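Local coordinates for protein putative cytochrome P450 154A1 (Streptomyces coelicolor, PDB 1ODO) that is a putative cytochrome P450 that binds haem, here with 4-phenyl-1H-imidazole coordinated to the haem iron, at residues A[386-391]-A[397-402]; A[139-144]-A[250-255]; A[79-82]-A[87-90]. One frame throughout, in Å; residues are numbered along the deposited sequence.

Contact 1. Residues A[386-391]-A[397-402]; sequences ELPPVP and GHQRLP
Leu387 gives up the largest area here, setting its forked end against Pro402 and the backbone of Arg400. The two side chains meet tip to tip, Leu387 CD2 lying 3.6 Å from Pro402 CD, while the other branch, Leu387 CD1, comes to 3.6 Å from Arg400 O. Holding CG opposite the carbonyl carbon (chi1 -59°) is what swings both branches to that side. Its own carbonyl does separate work: Leu387 O lies in the plane of the His398 imidazole, at the ring edge, 3.5 Å from His398 CD2. ND1 of that ring is hydrogen-bonded to Asp252 of helix 247-260.

Gln399 is the second large contributor and grips the opposite segment twice. Its backbone N gives a nearly straight bond to Pro388 O at 2.9 Å. The side chain then runs out extended (chi2 -179°) across the Pro388 ring at about a right angle, with NE2 3.6 Å from Pro388 CB, and ends in a bond from NE2 to Pro389 O at 3.0 Å. Pro389 O lies close to the amide plane of Gln399, yet the donor stands 46° out of the carbonyl plane of its acceptor. Pro388 O also takes a proton from water 1, and that water accepts from Arg400 N, so Pro388 O accepts both from Gln399 N and from the water.

One bond runs the other way, Val390 N to Gly397 O at 2.8 Å, marking a single beta bridge between Pro389 and His398 in an otherwise irregular loop near the surface. Three prolines, at 388, 389 and 391, are consistent with the uneven pairing: from 388 to 391 only Val390 has an N-H to offer. The proline-rich segment therefore acts mainly as an acceptor, and Gln399 supplies donors from both backbone and side chain.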
loop_
_atom_site.group_PDB
_atom_site.type_symbol
_atom_site.label_atom_id
_atom_site.label_comp_id
_atom_site.label_asym_id
_atom_site.label_seq_id
_atom_site.Cartn_x
_atom_site.Cartn_y
_atom_site.Cartn_z
ATOM N N GLU A 386 9.008 2.297 22.983
ATOM C CA GLU A 386 9.375 2.391 21.577
ATOM C C GLU A 386 8.572 1.348 20.809
ATOM O O GLU A 386 8.564 0.171 21.170
ATOM C CB GLU A 386 10.874 2.138 21.405
ATOM N N LEU A 387 7.878 1.784 19.764
ATOM C CA LEU A 387 7.078 0.871 18.959
ATOM C C LEU A 387 7.849 0.575 17.679
ATOM O O LEU A 387 7.890 1.397 16.763
ATOM C CB LEU A 387 5.717 1.499 18.636
ATOM C CG LEU A 387 4.852 1.871 19.849
ATOM C CD1 LEU A 387 3.569 2.539 19.385
ATOM C CD2 LEU A 387 4.528 0.621 20.655
ATOM N N PRO A 388 8.473 -0.610 17.604
ATOM C CA PRO A 388 9.255 -1.025 16.437
ATOM C C PRO A 388 8.431 -1.113 15.158
ATOM O O PRO A 388 7.228 -1.377 15.191
ATOM C CB PRO A 388 9.822 -2.374 16.866
ATOM C CG PRO A 388 8.733 -2.917 17.746
ATOM C CD PRO A 388 8.370 -1.709 18.581
ATOM N N PRO A 389 9.075 -0.895 14.007
ATOM C CA PRO A 389 8.377 -0.950 12.724
ATOM C C PRO A 389 8.137 -2.366 12.219
ATOM O O PRO A 389 8.860 -3.301 12.574
ATOM C CB PRO A 389 9.313 -0.181 11.800
ATOM C CG PRO A 389 10.667 -0.598 12.313
ATOM C CD PRO A 389 10.486 -0.500 13.826
ATOM N N VAL A 390 7.101 -2.520 11.401
ATOM C CA VAL A 390 6.783 -3.820 10.837
ATOM C C VAL A 390 8.057 -4.174 10.059
ATOM O O VAL A 390 8.641 -3.312 9.401
ATOM C CB VAL A 390 5.590 -3.716 9.864
ATOM C CG1 VAL A 390 5.490 -4.971 9.012
ATOM C CG2 VAL A 390 4.302 -3.503 10.652
ATOM N N PRO A 391 8.517 -5.431 10.144
ATOM C CA PRO A 391 9.732 -5.860 9.438
ATOM C C PRO A 391 9.529 -5.926 7.929
ATOM O O PRO A 391 9.288 -6.996 7.374
ATOM C CB PRO A 391 10.011 -7.239 10.042
ATOM C CG PRO A 391 9.340 -7.179 11.387
ATOM C CD PRO A 391 8.052 -6.486 11.059
ATOM N N GLY A 397 4.734 0.701 8.899
ATOM C CA GLY A 397 3.793 0.755 10.006
ATOM C C GLY A 397 4.441 0.270 11.289
ATOM O O GLY A 397 5.608 -0.119 11.286
ATOM N N HIS A 398 3.691 0.309 12.387
ATOM C CA HIS A 398 4.205 -0.137 13.676
ATOM C C HIS A 398 3.725 -1.564 13.904
ATOM O O HIS A 398 2.639 -1.930 13.471
ATOM C CB HIS A 398 3.688 0.758 14.814
ATOM C CG HIS A 398 4.101 2.193 14.699
ATOM N ND1 HIS A 398 3.355 3.133 14.019
ATOM C CD2 HIS A 398 5.192 2.846 15.168
ATOM C CE1 HIS A 398 3.969 4.302 14.074
ATOM N NE2 HIS A 398 5.085 4.154 14.766
ATOM N N GLN A 399 4.533 -2.373 14.580
ATOM C CA GLN A 399 4.143 -3.755 14.842
ATOM C C GLN A 399 2.906 -3.793 15.731
ATOM O O GLN A 399 2.092 -4.712 15.649
ATOM C CB GLN A 399 5.296 -4.504 15.510
ATOM C CG GLN A 399 6.445 -4.813 14.562
ATOM C CD GLN A 399 7.574 -5.569 15.237
ATOM O OE1 GLN A 399 7.338 -6.452 16.059
ATOM N NE2 GLN A 399 8.807 -5.233 14.882
ATOM N N ARG A 400 2.772 -2.777 16.574
ATOM C CA ARG A 400 1.641 -2.671 17.486
ATOM C C ARG A 400 1.363 -1.200 17.783
ATOM O O ARG A 400 2.247 -0.356 17.640
ATOM C CB ARG A 400 1.954 -3.428 18.778
ATOM C CG ARG A 400 3.290 -3.050 19.397
ATOM C CD ARG A 400 3.834 -4.138 20.327
ATOM N NE ARG A 400 2.914 -4.462 21.413
ATOM C CZ ARG A 400 1.889 -5.300 21.300
ATOM N NH1 ARG A 400 1.654 -5.910 20.146
ATOM N NH2 ARG A 400 1.094 -5.525 22.339
ATOM N N LEU A 401 0.131 -0.896 18.179
ATOM C CA LEU A 401 -0.256 0.475 18.495
ATOM C C LEU A 401 -1.093 0.444 19.770
ATOM O O LEU A 401 -2.318 0.592 19.729
ATOM C CB LEU A 401 -1.060 1.083 17.339
ATOM C CG LEU A 401 -1.372 2.581 17.434
ATOM C CD1 LEU A 401 -0.080 3.379 17.585
ATOM C CD2 LEU A 401 -2.120 3.027 16.193
ATOM N N PRO A 402 -0.430 0.232 20.921
ATOM C CA PRO A 402 -1.042 0.160 22.253
ATOM C C PRO A 402 -1.601 1.499 22.714
ATOM O O PRO A 402 -0.860 2.472 22.853
ATOM C CB PRO A 402 0.114 -0.309 23.148
ATOM C CG PRO A 402 1.045 -1.014 22.191
ATOM C CD PRO A 402 1.005 -0.086 21.001
HETATM O O HOH W 1 5.555 -1.608 17.406
HETATM O O HOH W 2 7.616 -0.848 8.640
#

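Contact 2. Residues A[139-144]-A[250-255]; sequences DLRQEL and VIDQAV
Arg141 crosses to Asp252 and joins the two helices through a buried salt bridge. From CB the chain leaves with CG opposite the backbone N (chi1 -172°) and stays extended through CG and CD to NE, bringing the guanidinium over to helix 247-260. Arg141 CD, which also packs against His398 O, is the first atom to come near the carboxylate, at 4.0 Å from Asp252 OD2. At the tip, NH1 meets the same oxygen, Asp252 OD2, at 2.9 Å. The bond is weak because its N-H is poorly aimed, with an angle of 124°, and the two charged planes are turned 66° from each other. NH1 has a second acceptor in Asn249 OD1, and NH2 is hydrogen-bonded to the hydroxyl of Tyr146. Asp252 in turn uses its other oxygen, OD1, for His398 ND1, so the two oxygens of the buried carboxylate have different partners, one in helix 140-145 and one in the loop of 397-402.

Beside the charged pair, Leu140 CD2 packs against Val255 CG1 at 3.6 Å. Both of these side chains also face helix 357-374, Leu140 on Leu371 and Val255 on Leu368. Asp139, the last residue of strand 138-139, N-caps helix 140-145 by accepting from Arg141 N. Helix 140-145 packs on helix 108-131, which Leu140 touches at Leu129, on helix 357-374, and on helix 247-260, whose Val250 reaches the haem.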
loop_
_atom_site.group_PDB
_atom_site.type_symbol
_atom_site.label_atom_id
_atom_site.label_comp_id
_atom_site.label_asym_id
_atom_site.label_seq_id
_atom_site.Cartn_x
_atom_site.Cartn_y
_atom_site.Cartn_z
ATOM N N ASP A 139 -4.620 -2.826 21.539
ATOM C CA ASP A 139 -3.743 -2.709 20.376
ATOM C C ASP A 139 -4.650 -2.284 19.223
ATOM O O ASP A 139 -5.300 -3.112 18.590
ATOM C CB ASP A 139 -3.074 -4.041 20.046
ATOM C CG ASP A 139 -2.095 -3.921 18.890
ATOM O OD1 ASP A 139 -2.110 -2.874 18.210
ATOM O OD2 ASP A 139 -1.320 -4.870 18.653
ATOM N N LEU A 140 -4.687 -0.983 18.967
ATOM C CA LEU A 140 -5.512 -0.420 17.908
ATOM C C LEU A 140 -5.239 -0.993 16.519
ATOM O O LEU A 140 -6.131 -1.025 15.668
ATOM C CB LEU A 140 -5.347 1.102 17.891
ATOM C CG LEU A 140 -6.560 1.908 17.427
ATOM C CD1 LEU A 140 -7.729 1.671 18.385
ATOM C CD2 LEU A 140 -6.201 3.388 17.390
ATOM N N ARG A 141 -4.013 -1.447 16.287
ATOM C CA ARG A 141 -3.673 -2.011 14.990
ATOM C C ARG A 141 -4.500 -3.274 14.755
ATOM O O ARG A 141 -5.069 -3.467 13.680
ATOM C CB ARG A 141 -2.171 -2.329 14.924
ATOM C CG ARG A 141 -1.687 -2.756 13.538
ATOM C CD ARG A 141 -0.171 -2.951 13.496
ATOM N NE ARG A 141 0.258 -3.536 12.227
ATOM C CZ ARG A 141 0.447 -2.850 11.104
ATOM N NH1 ARG A 141 0.260 -1.537 11.077
ATOM N NH2 ARG A 141 0.797 -3.485 9.994
ATOM N N GLN A 142 -4.590 -4.121 15.777
ATOM C CA GLN A 142 -5.352 -5.360 15.670
ATOM C C GLN A 142 -6.864 -5.197 15.834
ATOM O O GLN A 142 -7.636 -5.929 15.218
ATOM C CB GLN A 142 -4.861 -6.373 16.710
ATOM C CG GLN A 142 -3.426 -6.842 16.524
ATOM C CD GLN A 142 -3.187 -7.453 15.158
ATOM O OE1 GLN A 142 -3.973 -8.276 14.688
ATOM N NE2 GLN A 142 -2.094 -7.056 14.512
ATOM N N GLU A 143 -7.290 -4.241 16.654
ATOM C CA GLU A 143 -8.716 -4.028 16.877
ATOM C C GLU A 143 -9.446 -3.066 15.944
ATOM O O GLU A 143 -10.678 -3.035 15.934
ATOM C CB GLU A 143 -8.950 -3.609 18.333
ATOM C CG GLU A 143 -8.440 -4.631 19.346
ATOM C CD GLU A 143 -8.942 -6.035 19.051
ATOM O OE1 GLU A 143 -10.165 -6.203 18.876
ATOM O OE2 GLU A 143 -8.114 -6.973 18.993
ATOM N N LEU A 144 -8.706 -2.286 15.159
ATOM C CA LEU A 144 -9.339 -1.342 14.240
ATOM C C LEU A 144 -8.653 -1.245 12.881
ATOM O O LEU A 144 -9.277 -1.464 11.844
ATOM C CB LEU A 144 -9.401 0.061 14.863
ATOM C CG LEU A 144 -9.963 1.157 13.944
ATOM C CD1 LEU A 144 -11.411 0.831 13.589
ATOM C CD2 LEU A 144 -9.879 2.515 14.624
ATOM N N VAL A 250 -1.902 3.138 6.970
ATOM C CA VAL A 250 -2.264 4.543 6.898
ATOM C C VAL A 250 -3.043 4.874 8.168
ATOM O O VAL A 250 -2.852 5.930 8.766
ATOM C CB VAL A 250 -3.140 4.841 5.670
ATOM C CG1 VAL A 250 -3.401 6.337 5.578
ATOM C CG2 VAL A 250 -2.451 4.344 4.405
ATOM N N ILE A 251 -3.922 3.967 8.585
ATOM C CA ILE A 251 -4.712 4.194 9.797
ATOM C C ILE A 251 -3.750 4.252 10.985
ATOM O O ILE A 251 -3.863 5.113 11.857
ATOM C CB ILE A 251 -5.742 3.061 10.007
ATOM C CG1 ILE A 251 -6.773 3.091 8.869
ATOM C CG2 ILE A 251 -6.418 3.210 11.374
ATOM C CD1 ILE A 251 -7.827 1.992 8.934
ATOM N N ASP A 252 -2.804 3.319 10.995
ATOM C CA ASP A 252 -1.782 3.203 12.033
ATOM C C ASP A 252 -1.019 4.525 12.161
ATOM O O ASP A 252 -1.005 5.153 13.224
ATOM C CB ASP A 252 -0.820 2.067 11.638
ATOM C CG ASP A 252 0.412 1.961 12.544
ATOM O OD1 ASP A 252 0.870 2.981 13.095
ATOM O OD2 ASP A 252 0.946 0.840 12.680
ATOM N N GLN A 253 -0.390 4.944 11.066
ATOM C CA GLN A 253 0.382 6.179 11.047
ATOM C C GLN A 253 -0.419 7.436 11.374
ATOM O O GLN A 253 0.060 8.296 12.113
ATOM C CB GLN A 253 1.067 6.339 9.689
ATOM C CG GLN A 253 2.078 5.242 9.366
ATOM C CD GLN A 253 3.329 5.294 10.237
ATOM O OE1 GLN A 253 3.472 6.166 11.093
ATOM N NE2 GLN A 253 4.239 4.353 10.017
ATOM N N ALA A 254 -1.632 7.550 10.837
ATOM C CA ALA A 254 -2.454 8.727 11.105
ATOM C C ALA A 254 -2.769 8.824 12.594
ATOM O O ALA A 254 -2.610 9.877 13.204
ATOM C CB ALA A 254 -3.751 8.670 10.292
ATOM N N VAL A 255 -3.217 7.719 13.180
ATOM C CA VAL A 255 -3.543 7.718 14.599
ATOM C C VAL A 255 -2.306 7.993 15.444
ATOM O O VAL A 255 -2.334 8.839 16.335
ATOM C CB VAL A 255 -4.157 6.369 15.037
ATOM C CG1 VAL A 255 -4.383 6.365 16.545
ATOM C CG2 VAL A 255 -5.470 6.146 14.316
#

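Contact 3. Residues A[79-82]-A[87-90]; sequences ALWV and MFTA. With HEM (protoporphyrin IX containing Fe), chain B; PIM (4-phenyl-1H-imidazole), chain C.
The carbonyl oxygen of Trp81 is approached by two residues of 87-90, both with carbon only: Phe88 brings the edge of its ring, CE2 in plane at 3.5 Å from Trp81 O, and Thr89 its CG2, 3.8 Å from the same oxygen. Val82 O, also against Thr89 CG2, is buried with no polar partner. The Thr89 hydroxyl is hydrogen-bonded to Val84 O.

The two aromatic side chains cross obliquely, Trp81 CE3 3.8 Å from Phe88 CE2 and the planes of the six-membered rings 61° apart. Phe88 has CG opposite its backbone N (chi1 -165°), which lays one ring face under the phenyl of 4-phenyl-1H-imidazole, with C10 of the ligand 3.6 Å above its centre. The ligand's C9 sits over one face of Trp81, displaced toward the rim. The indole NE1 is hydrogen-bonded to Val174 O, which holds the ring's rotation.

Trp81 and Phe88, in the turn between helices 80-83 and 92-100, form a wall of the ligand pocket above the haem of this P450. They offer the phenyl apolar ring faces, so their hold is probably one of shape and dispersion, while the ligand's directional bond is from N3 to the haem iron, at 2.3 Å.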
loop_
_atom_site.group_PDB
_atom_site.type_symbol
_atom_site.label_atom_id
_atom_site.label_comp_id
_atom_site.label_asym_id
_atom_site.label_seq_id
_atom_site.Cartn_x
_atom_site.Cartn_y
_atom_site.Cartn_z
ATOM N N ALA A 79 9.960 -12.209 -6.205
ATOM C CA ALA A 79 9.481 -12.579 -7.533
ATOM C C ALA A 79 7.993 -12.349 -7.791
ATOM O O ALA A 79 7.612 -11.916 -8.878
ATOM C CB ALA A 79 9.833 -14.042 -7.817
ATOM N N LEU A 80 7.153 -12.636 -6.802
ATOM C CA LEU A 80 5.712 -12.454 -6.968
ATOM C C LEU A 80 5.313 -11.034 -7.375
ATOM O O LEU A 80 4.329 -10.838 -8.088
ATOM C CB LEU A 80 4.975 -12.836 -5.682
ATOM C CG LEU A 80 3.444 -12.805 -5.773
ATOM C CD1 LEU A 80 2.970 -13.857 -6.775
ATOM C CD2 LEU A 80 2.836 -13.067 -4.402
ATOM N N TRP A 81 6.079 -10.047 -6.926
ATOM C CA TRP A 81 5.776 -8.660 -7.260
ATOM C C TRP A 81 5.915 -8.345 -8.744
ATOM O O TRP A 81 5.301 -7.397 -9.239
ATOM C CB TRP A 81 6.679 -7.707 -6.466
ATOM C CG TRP A 81 6.304 -7.592 -5.024
ATOM C CD1 TRP A 81 6.598 -8.472 -4.023
ATOM C CD2 TRP A 81 5.519 -6.551 -4.428
ATOM N NE1 TRP A 81 6.042 -8.047 -2.839
ATOM C CE2 TRP A 81 5.374 -6.870 -3.060
ATOM C CE3 TRP A 81 4.922 -5.382 -4.920
ATOM C CZ2 TRP A 81 4.654 -6.061 -2.175
ATOM C CZ3 TRP A 81 4.207 -4.578 -4.042
ATOM C CH2 TRP A 81 4.078 -4.924 -2.681
ATOM N N VAL A 82 6.714 -9.138 -9.453
ATOM C CA VAL A 82 6.919 -8.910 -10.880
ATOM C C VAL A 82 6.518 -10.087 -11.764
ATOM O O VAL A 82 6.517 -9.965 -12.987
ATOM C CB VAL A 82 8.408 -8.578 -11.173
ATOM C CG1 VAL A 82 8.856 -7.393 -10.322
ATOM C CG2 VAL A 82 9.285 -9.796 -10.894
ATOM N N MET A 87 -2.879 -6.110 -13.972
ATOM C CA MET A 87 -2.597 -4.722 -14.329
ATOM C C MET A 87 -1.309 -4.192 -13.703
ATOM O O MET A 87 -0.660 -3.309 -14.266
ATOM C CB MET A 87 -3.767 -3.823 -13.925
ATOM C CG MET A 87 -3.883 -3.579 -12.427
ATOM S SD MET A 87 -5.297 -2.534 -12.013
ATOM C CE MET A 87 -6.585 -3.787 -11.829
ATOM N N PHE A 88 -0.943 -4.738 -12.544
ATOM C CA PHE A 88 0.262 -4.330 -11.819
ATOM C C PHE A 88 1.555 -4.595 -12.597
ATOM O O PHE A 88 2.592 -3.990 -12.316
ATOM C CB PHE A 88 0.312 -5.060 -10.466
ATOM C CG PHE A 88 1.297 -4.479 -9.480
ATOM C CD1 PHE A 88 1.017 -3.290 -8.814
ATOM C CD2 PHE A 88 2.494 -5.136 -9.203
ATOM C CE1 PHE A 88 1.914 -2.765 -7.881
ATOM C CE2 PHE A 88 3.398 -4.620 -8.275
ATOM C CZ PHE A 88 3.107 -3.434 -7.612
ATOM N N THR A 89 1.499 -5.503 -13.565
ATOM C CA THR A 89 2.678 -5.835 -14.368
ATOM C C THR A 89 2.395 -5.706 -15.858
ATOM O O THR A 89 3.091 -6.299 -16.685
ATOM C CB THR A 89 3.141 -7.277 -14.100
ATOM O OG1 THR A 89 2.056 -8.179 -14.358
ATOM C CG2 THR A 89 3.596 -7.429 -12.651
ATOM N N ALA A 90 1.375 -4.928 -16.196
ATOM C CA ALA A 90 1.002 -4.727 -17.590
ATOM C C ALA A 90 1.527 -3.400 -18.139
ATOM O O ALA A 90 1.748 -2.449 -17.391
ATOM C CB ALA A 90 -0.511 -4.792 -17.727
HETATM C CHA HEM B . -1.361 0.262 -6.992
HETATM C CHB HEM B . -5.605 -1.265 -5.305
HETATM C CHC HEM B . -4.737 0.946 -1.101
HETATM C CHD HEM B . -0.497 2.441 -2.793
HETATM C C1A HEM B . -2.594 -0.340 -6.930
HETATM C C2A HEM B . -3.233 -1.108 -7.994
HETATM C C3A HEM B . -4.412 -1.539 -7.523
HETATM C C4A HEM B . -4.554 -1.051 -6.158
HETATM C CMA HEM B . -5.460 -2.399 -8.251
HETATM C CAA HEM B . -2.612 -1.352 -9.386
HETATM C CBA HEM B . -2.892 -0.163 -10.324
HETATM C CGA HEM B . -2.312 -0.284 -11.732
HETATM O O1A HEM B . -1.175 -0.871 -11.819
HETATM O O2A HEM B . -2.952 0.185 -12.671
HETATM C C1B HEM B . -5.742 -0.811 -4.020
HETATM C C2B HEM B . -6.886 -1.088 -3.170
HETATM C C3B HEM B . -6.649 -0.465 -1.980
HETATM C C4B HEM B . -5.367 0.194 -2.084
HETATM C CMB HEM B . -8.107 -1.933 -3.588
HETATM C CAB HEM B . -7.527 -0.428 -0.714
HETATM C CBB HEM B . -8.868 0.302 -0.893
HETATM C C1C HEM B . -3.497 1.558 -1.205
HETATM C C2C HEM B . -2.868 2.334 -0.124
HETATM C C3C HEM B . -1.672 2.752 -0.597
HETATM C C4C HEM B . -1.559 2.250 -1.951
HETATM C CMC HEM B . -3.533 2.565 1.268
HETATM C CAC HEM B . -0.551 3.592 0.072
HETATM C CBC HEM B . -0.982 4.864 0.811
HETATM C C1D HEM B . -0.345 1.985 -4.073
HETATM C C2D HEM B . 0.809 2.201 -4.913
HETATM C C3D HEM B . 0.574 1.581 -6.093
HETATM C C4D HEM B . -0.740 0.987 -5.996
HETATM C CMD HEM B . 2.065 2.988 -4.488
HETATM C CAD HEM B . 1.542 1.507 -7.285
HETATM C CBD HEM B . 1.802 2.789 -8.082
HETATM C CGD HEM B . 2.830 2.446 -9.139
HETATM O O1D HEM B . 3.974 2.901 -9.025
HETATM O O2D HEM B . 2.454 1.673 -10.050
HETATM N NA HEM B . -3.424 -0.317 -5.834
HETATM N NB HEM B . -4.820 -0.029 -3.330
HETATM N NC HEM B . -2.680 1.529 -2.308
HETATM N ND HEM B . -1.298 1.227 -4.748
HETATM FE FE HEM B . -3.046 0.619 -4.065
HETATM N N1 PIM C . -1.274 -2.887 -2.109
HETATM C C2 PIM C . -1.938 -1.671 -2.100
HETATM N N3 PIM C . -2.066 -1.288 -3.269
HETATM C C4 PIM C . -1.531 -2.161 -4.104
HETATM C C5 PIM C . -1.026 -3.178 -3.398
HETATM C C6 PIM C . -0.317 -4.429 -3.842
HETATM C C7 PIM C . -0.420 -5.598 -3.020
HETATM C C8 PIM C . 0.258 -6.804 -3.442
HETATM C C9 PIM C . 0.997 -6.783 -4.651
HETATM C C10 PIM C . 1.091 -5.619 -5.459
HETATM C C11 PIM C . 0.411 -4.446 -5.015
#

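Along the chain the three contacts come one after another, with no nesting and no crossing. Contact 3 closes first, a short turn from helix 80-83 into the loop before helix 92-100, forming part of the ligand pocket. Contact 2 then spans more than a hundred mostly helical residues, bringing helix 247-260 back against helix 140-145. Contact 1 closes a tight loop near the C terminus, leading into strand 402-404. Contacts 1 and 2 touch: strand 138-139 pairs with 402-404, and beside it Leu401 O takes the N-H of Leu140. Contact 3 stands apart, its centre about 28 Å from each of the other two, on the opposite side of the chain's centre.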